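Local coordinates for twitching motility pilus retraction protein (Geobacter sulfurreducens PCA, PDB 5ZFQ) that probably uses ATP hydrolysis, as a six-subunit motor, to drive the retraction of type IV pili in twitching motility, at residues L130-L135 with V139-L144; Q292-N297 with R303-E308; S330-G335 with F339-M344; S347-L352 with K373-S378. All coordinates share one frame; numbering follows the deposited sequence.

Interaction 1: L130-L135 with V139-L144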
# COMPACT_ATOMS: atom_id res chain seq x y z
N LEU A 130 -27.31 -6.90 36.51
CA LEU A 130 -26.56 -7.17 37.74
C LEU A 130 -25.91 -5.93 38.36
O LEU A 130 -25.40 -5.06 37.64
CB LEU A 130 -25.47 -8.21 37.46
CG LEU A 130 -25.94 -9.58 36.97
CD1 LEU A 130 -24.77 -10.36 36.38
CD2 LEU A 130 -26.61 -10.36 38.12
N THR A 131 -25.91 -5.86 39.68
CA THR A 131 -25.31 -4.70 40.35
C THR A 131 -23.82 -4.91 40.73
O THR A 131 -23.27 -6.01 40.58
CB THR A 131 -26.12 -4.30 41.61
OG1 THR A 131 -25.63 -3.06 42.13
CG2 THR A 131 -26.06 -5.38 42.68
N PHE A 132 -23.18 -3.84 41.19
CA PHE A 132 -21.80 -3.91 41.67
C PHE A 132 -21.64 -4.94 42.78
O PHE A 132 -20.69 -5.72 42.77
CB PHE A 132 -21.36 -2.54 42.18
CG PHE A 132 -21.48 -1.45 41.16
CD1 PHE A 132 -22.67 -0.78 40.98
CD2 PHE A 132 -20.39 -1.10 40.38
CE1 PHE A 132 -22.79 0.23 40.05
CE2 PHE A 132 -20.49 -0.10 39.45
CZ PHE A 132 -21.69 0.57 39.28
N GLU A 133 -22.57 -4.90 43.73
CA GLU A 133 -22.64 -5.86 44.83
C GLU A 133 -22.56 -7.27 44.29
O GLU A 133 -21.69 -8.06 44.68
CB GLU A 133 -23.94 -5.70 45.64
CG GLU A 133 -24.19 -4.35 46.36
CD GLU A 133 -24.04 -3.09 45.47
OE1 GLU A 133 -24.45 -3.10 44.28
OE2 GLU A 133 -23.54 -2.07 45.99
N GLU A 134 -23.48 -7.57 43.38
CA GLU A 134 -23.63 -8.90 42.80
C GLU A 134 -22.43 -9.31 41.93
O GLU A 134 -22.11 -10.49 41.82
CB GLU A 134 -24.92 -8.97 41.98
CG GLU A 134 -26.20 -8.87 42.81
CD GLU A 134 -27.37 -8.28 42.02
OE1 GLU A 134 -27.16 -7.86 40.86
OE2 GLU A 134 -28.50 -8.22 42.57
N LEU A 135 -21.76 -8.34 41.32
CA LEU A 135 -20.60 -8.67 40.51
C LEU A 135 -19.34 -8.75 41.38
O LEU A 135 -18.27 -9.17 40.92
CB LEU A 135 -20.43 -7.64 39.39
CG LEU A 135 -21.56 -7.74 38.35
CD1 LEU A 135 -21.46 -6.64 37.31
CD2 LEU A 135 -21.55 -9.12 37.70
N VAL A 139 -16.36 -0.84 46.11
CA VAL A 139 -17.10 0.41 46.08
C VAL A 139 -16.42 1.47 45.22
O VAL A 139 -17.06 2.42 44.75
CB VAL A 139 -17.30 0.97 47.48
CG1 VAL A 139 -17.86 -0.11 48.40
CG2 VAL A 139 -15.98 1.51 48.01
N VAL A 140 -15.12 1.32 44.98
CA VAL A 140 -14.38 2.32 44.23
C VAL A 140 -14.93 2.40 42.81
O VAL A 140 -14.88 3.46 42.18
CB VAL A 140 -12.86 2.03 44.18
CG1 VAL A 140 -12.56 0.75 43.37
CG2 VAL A 140 -12.10 3.23 43.64
N VAL A 141 -15.46 1.29 42.33
CA VAL A 141 -16.00 1.26 40.97
C VAL A 141 -17.25 2.10 40.95
O VAL A 141 -17.45 2.91 40.06
CB VAL A 141 -16.32 -0.15 40.48
CG1 VAL A 141 -16.72 -0.10 39.02
CG2 VAL A 141 -15.12 -1.07 40.65
N LYS A 142 -18.08 1.91 41.98
CA LYS A 142 -19.29 2.69 42.15
C LYS A 142 -18.97 4.19 42.22
O LYS A 142 -19.66 5.01 41.60
CB LYS A 142 -20.04 2.23 43.40
CG LYS A 142 -21.39 2.87 43.51
CD LYS A 142 -22.33 2.14 44.47
CE LYS A 142 -21.59 1.43 45.59
NZ LYS A 142 -22.07 0.02 45.74
N GLU A 143 -17.91 4.53 42.94
CA GLU A 143 -17.46 5.90 43.04
C GLU A 143 -17.05 6.43 41.66
O GLU A 143 -17.31 7.60 41.34
CB GLU A 143 -16.28 6.03 44.00
CG GLU A 143 -16.64 5.87 45.47
CD GLU A 143 -15.43 5.97 46.40
OE1 GLU A 143 -14.30 6.27 45.90
OE2 GLU A 143 -15.61 5.76 47.62
N LEU A 144 -16.41 5.57 40.87
CA LEU A 144 -15.97 5.96 39.53
C LEU A 144 -17.16 6.22 38.61
O LEU A 144 -17.07 7.03 37.69
CB LEU A 144 -15.07 4.89 38.93
CG LEU A 144 -13.64 4.83 39.45
CD1 LEU A 144 -12.95 3.67 38.80
CD2 LEU A 144 -12.92 6.10 39.14
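Glu133 and Lys142 make the polar half of this contact. Glu133 OE2 meets Lys142 NZ in a salt bridge of 2.6 Å. The second carboxylate oxygen, Glu133 OE1, stays 4.2 Å from Lys142 NZ, so the bridge is one-sided. The two side chains meet at about a right angle. Lys142 leaves its helix with CG anti to the backbone N (chi1 -172°), then bends at chi3 and chi4, and these bends bring NZ round to the carboxylate. Glu133 bends at chi2, which brings OE2 to the lysine.

The apolar half is Phe132. Its ring presents an edge to Val141, with Phe132 CE2 3.8 Å from Val141 CG1. Over one face, near the rim, lies the backbone of Lys142, whose CA sits 4.1 Å above the plane of the Phe132 ring. The lysine thus packs on the aromatic residue with its backbone and pairs with the acid through its tip.

Thr131 forms the next shell. Its OG1 donates to Glu133 OE1, the oxygen that does not pair with the lysine; the bond is modelled very short. Its backbone N bonds to Glu134 OE1, meeting that carboxylate from above its plane. Outside the two segments, Phe132 also rests on Ile169 and Lys172 of helix 162-176, and Val141 on Met290 of strand 286-296. The two short helices are thereby packed against the ATPase core.

Glu133 is exposed, so solvent can compete for the salt bridge, while the Phe132 packing is buried. The acid probably also offsets positive charge where Lys142 touches Lys172.

Interaction 2: Q292-N297 with R303-E308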
# COMPACT_ATOMS: atom_id res chain seq x y z
N GLN A 292 -9.32 -6.20 34.38
CA GLN A 292 -10.00 -7.36 34.87
C GLN A 292 -9.63 -8.71 34.37
O GLN A 292 -9.21 -8.85 33.27
CB GLN A 292 -11.46 -7.20 34.56
CG GLN A 292 -12.07 -5.96 35.13
CD GLN A 292 -13.55 -5.93 34.97
OE1 GLN A 292 -14.10 -6.75 34.29
NE2 GLN A 292 -14.19 -4.99 35.60
N THR A 293 -9.74 -9.69 35.24
CA THR A 293 -9.55 -11.08 34.90
C THR A 293 -10.59 -11.98 35.52
O THR A 293 -10.85 -11.88 36.67
CB THR A 293 -8.24 -11.67 35.42
OG1 THR A 293 -7.17 -10.82 35.09
CG2 THR A 293 -7.99 -12.93 34.74
N LEU A 294 -11.23 -12.83 34.74
CA LEU A 294 -12.07 -13.86 35.34
C LEU A 294 -11.24 -15.13 35.49
O LEU A 294 -10.95 -15.82 34.50
CB LEU A 294 -13.32 -14.12 34.49
CG LEU A 294 -14.43 -13.05 34.52
CD1 LEU A 294 -15.53 -13.35 33.49
CD2 LEU A 294 -15.01 -12.87 35.94
N LEU A 295 -10.84 -15.40 36.72
CA LEU A 295 -10.07 -16.60 37.03
C LEU A 295 -11.04 -17.73 37.33
O LEU A 295 -12.21 -17.48 37.57
CB LEU A 295 -9.14 -16.34 38.22
CG LEU A 295 -8.08 -15.27 37.92
CD1 LEU A 295 -7.35 -14.89 39.18
CD2 LEU A 295 -7.10 -15.78 36.87
N PRO A 296 -10.56 -18.99 37.28
CA PRO A 296 -11.37 -20.11 37.77
C PRO A 296 -11.43 -20.13 39.29
O PRO A 296 -10.45 -19.76 39.93
CB PRO A 296 -10.63 -21.34 37.23
CG PRO A 296 -9.25 -20.91 37.02
CD PRO A 296 -9.34 -19.47 36.59
N ASN A 297 -12.54 -20.56 39.88
CA ASN A 297 -12.52 -20.72 41.33
C ASN A 297 -11.75 -21.98 41.69
O ASN A 297 -11.46 -22.82 40.82
CB ASN A 297 -13.94 -20.74 41.92
CG ASN A 297 -14.88 -21.71 41.21
OD1 ASN A 297 -14.47 -22.75 40.70
ND2 ASN A 297 -16.17 -21.36 41.20
N ARG A 303 -16.35 -18.99 38.03
CA ARG A 303 -15.30 -17.97 37.85
C ARG A 303 -15.44 -16.78 38.80
O ARG A 303 -16.52 -16.22 38.95
CB ARG A 303 -15.30 -17.46 36.41
CG ARG A 303 -14.84 -18.48 35.39
CD ARG A 303 -14.52 -17.84 34.05
NE ARG A 303 -15.72 -17.44 33.31
CZ ARG A 303 -15.70 -16.64 32.24
NH1 ARG A 303 -14.54 -16.15 31.81
NH2 ARG A 303 -16.83 -16.33 31.60
N VAL A 304 -14.31 -16.35 39.34
CA VAL A 304 -14.22 -15.21 40.22
C VAL A 304 -13.47 -14.08 39.55
O VAL A 304 -12.70 -14.30 38.67
CB VAL A 304 -13.55 -15.55 41.55
CG1 VAL A 304 -14.37 -16.55 42.30
CG2 VAL A 304 -12.17 -16.08 41.34
N LEU A 305 -13.72 -12.86 39.98
CA LEU A 305 -13.10 -11.71 39.39
C LEU A 305 -11.93 -11.15 40.15
O LEU A 305 -11.96 -11.02 41.33
CB LEU A 305 -14.13 -10.63 39.19
CG LEU A 305 -13.60 -9.41 38.48
CD1 LEU A 305 -13.55 -9.63 37.00
CD2 LEU A 305 -14.38 -8.17 38.81
N ALA A 306 -10.86 -10.88 39.42
CA ALA A 306 -9.66 -10.28 39.94
C ALA A 306 -9.60 -8.93 39.24
O ALA A 306 -9.81 -8.81 38.07
CB ALA A 306 -8.46 -11.12 39.66
N LEU A 307 -9.26 -7.91 39.99
CA LEU A 307 -9.41 -6.57 39.46
C LEU A 307 -8.29 -5.65 39.92
O LEU A 307 -8.01 -5.52 41.13
CB LEU A 307 -10.77 -6.01 39.87
CG LEU A 307 -11.12 -4.56 39.54
CD1 LEU A 307 -11.53 -4.37 38.07
CD2 LEU A 307 -12.21 -4.09 40.50
N GLU A 308 -7.70 -4.95 38.98
CA GLU A 308 -6.71 -3.98 39.30
C GLU A 308 -7.38 -2.66 39.04
O GLU A 308 -7.93 -2.45 38.00
CB GLU A 308 -5.50 -4.17 38.42
CG GLU A 308 -4.59 -2.97 38.41
CD GLU A 308 -3.15 -3.29 38.18
OE1 GLU A 308 -2.53 -3.87 39.05
OE2 GLU A 308 -2.63 -2.96 37.15
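Leu294 and Leu305 meet at the apolar centre of one face of this strand pair, with Leu294 CD2 3.7 Å from Leu305 CD1. Leu305 turns its CG to the side opposite the backbone N (chi1 -176°), which swings CD1 across toward the partner strand. Farther along the same face, the chains of Gln292 and Leu307 run side by side and point the same way. The other face carries Thr293, Leu295, Val304 and Ala306. Here Leu295 CD1 lies 4.0 Å from Ala306 CB. Leu348 of helix 344-353 and Val361 of helix 359-365 pack on Leu295, as does Phe284 of a second subunit.

Between the faces, four backbone hydrogen bonds join the strands. Thr293 and Ala306 exchange two, with Ala306 N to Thr293 O at 2.9 Å and an N-H...O angle of 169°. Leu295 and Val304 exchange the other two, which are more bent: Leu295 N to Val304 O has an angle of 138°.

Arg303 stands at the polar edge. Leu294 CD1 lies 3.3 Å above the plane of the Arg303 guanidinium, toward its rim. The leucine runs roughly perpendicular to the arginine arm. Arg303 NH1 donates to Gly159 O, in what is probably the Walker A loop. Asn297 OD1 takes a hydrogen bond from Gly300 N in the turn between the strands.

The arrangement is an antiparallel beta hairpin. Strand 303-310 is the outermost strand of the mixed sheet within this chain, and the otherwise parallel core beside it is consistent with a RecA-like ATPase domain.

Interaction 3: S330-G335 with F339-M344; sequences SQMQVG and FGMQTM
One carbonyl, Gly335 O, takes two backbone N-H groups from the other side of the loop. Phe339 N bonds to Gly335 O at 3.0 Å, with the donor tilted 28° from the carbonyl plane. Met341 N reaches Gly335 O in a weak bond of 3.3 Å. The chain turns tightly here, and Gly340 takes a positive phi (78°) within the turn. Phe339 has an edge of its ring toward the same oxygen. Met341 lies along Gly335, which has no side chain, and its SD comes 3.9 Å from Gln331 O.

The contact joins the end of helix 328-333 to the loop that leads into helix 344-353. Thr343 is the N-cap of the second helix. Its OG1 sits in the crowded position between backbone N and carbonyl carbon (chi1 61°) and accepts a hydrogen bond from Gln346 N. That rotation leaves the methyl for the first helix: Thr343 CG2 is 3.8 Å from Met332 CB. Met332 and Met341 pack together, though their detailed fit is doubtful. Beyond them, both methionines touch Met310 of strand 303-310, and Met341 also touches Ile316 of helix 314-321. The terminal methyl, Met332 CE, ends 3.9 Å from Gln342 O.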
# COMPACT_ATOMS: atom_id res chain seq x y z
N SER A 330 3.76 1.92 41.89
CA SER A 330 4.09 2.26 43.27
C SER A 330 2.97 2.99 44.00
O SER A 330 2.63 2.65 45.14
CB SER A 330 5.35 3.13 43.30
OG SER A 330 5.56 3.70 44.58
N GLN A 331 2.39 3.99 43.34
CA GLN A 331 1.28 4.74 43.91
C GLN A 331 0.05 3.86 44.14
O GLN A 331 -0.77 4.13 45.00
CB GLN A 331 0.93 5.92 43.01
CG GLN A 331 2.01 6.98 43.00
CD GLN A 331 2.32 7.49 44.41
OE1 GLN A 331 1.45 8.02 45.10
NE2 GLN A 331 3.59 7.32 44.83
N MET A 332 -0.06 2.78 43.38
CA MET A 332 -1.23 1.93 43.49
C MET A 332 -1.13 0.99 44.70
O MET A 332 -2.15 0.52 45.22
CB MET A 332 -1.42 1.15 42.20
CG MET A 332 -1.27 2.01 40.98
SD MET A 332 -1.61 1.18 39.42
CE MET A 332 -2.81 -0.07 39.88
N GLN A 333 0.09 0.69 45.11
CA GLN A 333 0.33 -0.19 46.23
C GLN A 333 -0.20 0.41 47.53
O GLN A 333 -0.84 -0.26 48.32
CB GLN A 333 1.81 -0.44 46.35
CG GLN A 333 2.28 -1.72 45.71
CD GLN A 333 3.71 -1.62 45.27
OE1 GLN A 333 4.29 -0.56 45.29
NE2 GLN A 333 4.29 -2.73 44.88
N VAL A 334 0.03 1.69 47.70
CA VAL A 334 -0.37 2.40 48.91
C VAL A 334 -1.65 3.21 48.83
O VAL A 334 -1.93 3.96 49.74
CB VAL A 334 0.74 3.35 49.34
CG1 VAL A 334 2.08 2.68 49.16
CG2 VAL A 334 0.69 4.61 48.52
N GLY A 335 -2.40 3.07 47.74
CA GLY A 335 -3.59 3.85 47.52
C GLY A 335 -4.93 3.32 47.94
O GLY A 335 -5.94 3.95 47.69
N PHE A 339 -7.74 6.33 48.15
CA PHE A 339 -8.29 6.30 46.81
C PHE A 339 -9.00 5.04 46.35
O PHE A 339 -9.61 5.05 45.31
CB PHE A 339 -7.22 6.59 45.79
CG PHE A 339 -6.53 7.89 45.98
CD1 PHE A 339 -6.92 8.99 45.26
CD2 PHE A 339 -5.48 8.00 46.84
CE1 PHE A 339 -6.28 10.19 45.43
CE2 PHE A 339 -4.83 9.19 47.01
CZ PHE A 339 -5.24 10.29 46.31
N GLY A 340 -8.92 3.96 47.09
CA GLY A 340 -9.57 2.74 46.69
C GLY A 340 -8.83 1.98 45.62
O GLY A 340 -9.32 1.00 45.13
N MET A 341 -7.63 2.41 45.28
CA MET A 341 -6.87 1.72 44.28
C MET A 341 -6.42 0.38 44.78
O MET A 341 -6.28 0.19 45.94
CB MET A 341 -5.60 2.49 43.96
CG MET A 341 -5.75 3.96 43.75
SD MET A 341 -4.23 4.66 43.18
CE MET A 341 -3.90 3.63 41.81
N GLN A 342 -6.22 -0.56 43.88
CA GLN A 342 -5.70 -1.84 44.25
C GLN A 342 -4.93 -2.40 43.11
O GLN A 342 -5.32 -2.25 42.00
CB GLN A 342 -6.81 -2.80 44.62
CG GLN A 342 -7.91 -2.90 43.61
CD GLN A 342 -9.09 -3.70 44.09
OE1 GLN A 342 -9.74 -3.33 45.04
NE2 GLN A 342 -9.37 -4.77 43.42
N THR A 343 -3.83 -3.06 43.39
CA THR A 343 -3.08 -3.73 42.34
C THR A 343 -3.69 -5.10 42.08
O THR A 343 -4.44 -5.63 42.92
CB THR A 343 -1.58 -3.91 42.70
OG1 THR A 343 -1.47 -4.72 43.88
CG2 THR A 343 -0.91 -2.56 42.96
N MET A 344 -3.37 -5.67 40.92
CA MET A 344 -3.72 -7.04 40.59
C MET A 344 -3.19 -7.98 41.67
O MET A 344 -3.91 -8.87 42.12
CB MET A 344 -3.18 -7.43 39.21
CG MET A 344 -3.56 -8.83 38.80
SD MET A 344 -5.37 -9.07 38.79
CE MET A 344 -5.88 -7.96 37.48

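Interaction 4: S347-L352 with K373-S378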
# COMPACT_ATOMS: atom_id res chain seq x y z
N SER A 347 -5.36 -7.65 44.70
CA SER A 347 -6.61 -8.35 44.42
C SER A 347 -6.44 -9.86 44.52
O SER A 347 -7.24 -10.53 45.18
CB SER A 347 -7.14 -7.99 43.02
OG SER A 347 -8.42 -8.55 42.78
N LEU A 348 -5.41 -10.39 43.86
CA LEU A 348 -5.11 -11.83 43.94
C LEU A 348 -4.93 -12.26 45.40
O LEU A 348 -5.46 -13.30 45.83
CB LEU A 348 -3.85 -12.17 43.14
CG LEU A 348 -3.99 -12.22 41.62
CD1 LEU A 348 -2.62 -12.30 40.92
CD2 LEU A 348 -4.85 -13.38 41.24
N PHE A 349 -4.19 -11.46 46.16
CA PHE A 349 -3.92 -11.74 47.56
C PHE A 349 -5.22 -11.81 48.35
O PHE A 349 -5.35 -12.58 49.30
CB PHE A 349 -2.98 -10.66 48.14
CG PHE A 349 -2.79 -10.76 49.62
CD1 PHE A 349 -1.83 -11.60 50.16
CD2 PHE A 349 -3.58 -9.99 50.49
CE1 PHE A 349 -1.64 -11.69 51.54
CE2 PHE A 349 -3.40 -10.08 51.86
CZ PHE A 349 -2.43 -10.93 52.39
N SER A 350 -6.19 -11.01 47.93
CA SER A 350 -7.47 -10.92 48.59
C SER A 350 -8.29 -12.17 48.27
O SER A 350 -8.94 -12.75 49.15
CB SER A 350 -8.19 -9.64 48.17
OG SER A 350 -9.42 -9.48 48.86
N LEU A 351 -8.26 -12.58 47.01
CA LEU A 351 -8.97 -13.79 46.59
C LEU A 351 -8.43 -15.03 47.30
O LEU A 351 -9.19 -15.95 47.63
CB LEU A 351 -8.90 -13.96 45.07
CG LEU A 351 -9.76 -12.91 44.36
CD1 LEU A 351 -9.53 -12.92 42.84
CD2 LEU A 351 -11.24 -13.12 44.72
N LEU A 352 -7.13 -15.06 47.55
CA LEU A 352 -6.50 -16.16 48.26
C LEU A 352 -6.90 -16.24 49.75
O LEU A 352 -7.16 -17.34 50.25
CB LEU A 352 -4.97 -16.06 48.13
CG LEU A 352 -4.46 -16.46 46.75
CD1 LEU A 352 -2.98 -16.12 46.60
CD2 LEU A 352 -4.72 -17.95 46.50
N LYS A 373 4.26 -13.72 46.78
CA LYS A 373 4.80 -14.50 47.91
C LYS A 373 5.16 -13.61 49.11
O LYS A 373 4.80 -13.93 50.26
CB LYS A 373 6.04 -15.32 47.53
CG LYS A 373 5.99 -15.95 46.19
CD LYS A 373 6.02 -17.47 46.46
CE LYS A 373 5.41 -18.31 45.41
NZ LYS A 373 3.98 -18.81 45.73
N GLN A 374 5.83 -12.49 48.84
CA GLN A 374 6.24 -11.59 49.91
C GLN A 374 5.03 -11.12 50.75
O GLN A 374 5.07 -11.11 51.99
CB GLN A 374 7.00 -10.39 49.32
CG GLN A 374 8.15 -9.84 50.20
CD GLN A 374 9.11 -10.92 50.68
OE1 GLN A 374 9.86 -11.53 49.89
NE2 GLN A 374 9.09 -11.19 51.98
N MET A 375 3.95 -10.76 50.05
CA MET A 375 2.69 -10.38 50.70
C MET A 375 2.09 -11.53 51.48
O MET A 375 1.56 -11.34 52.58
CB MET A 375 1.68 -9.89 49.67
CG MET A 375 2.05 -8.56 49.02
SD MET A 375 1.09 -8.24 47.52
CE MET A 375 -0.54 -7.93 48.19
N LEU A 376 2.17 -12.73 50.93
CA LEU A 376 1.53 -13.87 51.55
C LEU A 376 2.28 -14.26 52.83
O LEU A 376 1.67 -14.79 53.77
CB LEU A 376 1.46 -15.04 50.57
CG LEU A 376 0.40 -14.85 49.48
CD1 LEU A 376 0.66 -15.81 48.31
CD2 LEU A 376 -1.00 -15.04 50.05
N ALA A 377 3.58 -13.96 52.87
CA ALA A 377 4.40 -14.19 54.05
C ALA A 377 3.88 -13.42 55.27
O ALA A 377 3.84 -13.93 56.40
CB ALA A 377 5.84 -13.81 53.76
N SER A 378 3.47 -12.17 55.02
CA SER A 378 2.92 -11.30 56.05
C SER A 378 1.39 -11.42 56.15
O SER A 378 0.86 -12.44 56.60
CB SER A 378 3.32 -9.85 55.77
OG SER A 378 4.73 -9.77 55.55
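Phe349 projects from helix 347-352 toward the second helix and meets both Met375 and Leu376. Its CG is trans to the backbone N (chi1 172°), and its CB points toward the second helix. Phe349 CD1 lies 3.5 Å from Leu376 CD2, and the two side chains lie alongside each other and point opposite ways. Leu376 CA lies at the ring edge, in its plane.

Met375 takes the base of the phenylalanine. Its chain bends at chi3 (70°), which turns the methyl back: Met375 CE is 3.7 Å from Phe349 CB and 3.9 Å from Phe349 CG. Farther out on the ring, Phe349 CE1 comes 3.4 Å from Met375 O, a carbonyl in the last turn of helix 373-377.

The contact is a helix-helix packing in the C-terminal helical part of the chain. The axes of the two short segments come no closer than 10.4 Å and make an angle of 46°. No hydrogen bond joins the segments, and the contact rests on apolar side chains near the surface.

Leu376 has a second neighbour one turn along the first helix. Its CD1 is 4.0 Å from Leu352 CD1, with one side chain nearly perpendicular to the other. Leu376 thus sits across both Phe349 and Leu352. Helix 359-365 fills in beside them, with Leu359 against Leu376 and Ala362 against Leu352. On the methionine side, Gln346 of the first helix touches Met375.

How the interactions relate
The contacts follow the chain in the order 1, 2, 3, 4. The hairpin of interaction 2 touches all three others. Its Leu307 CD2 packs on Val141 CG2 of interaction 1. Its last residues probably hydrogen-bond to interaction 3, Glu308 OE1 to Met344 N and Leu307 O to Gln342 NE2. Leu307 N probably bonds to Ser347 OG of interaction 4. Val140 of interaction 1 packs on the Phe339 and Gly340 carbonyls of interaction 3. Interactions 3 and 4 meet around the start of helix 344-353, their centres about 14 Å apart. Interactions 1 and 4, about 23 Å apart between centres, do not touch. The C-terminal helices therefore pack on the core through its edge strand 303-310.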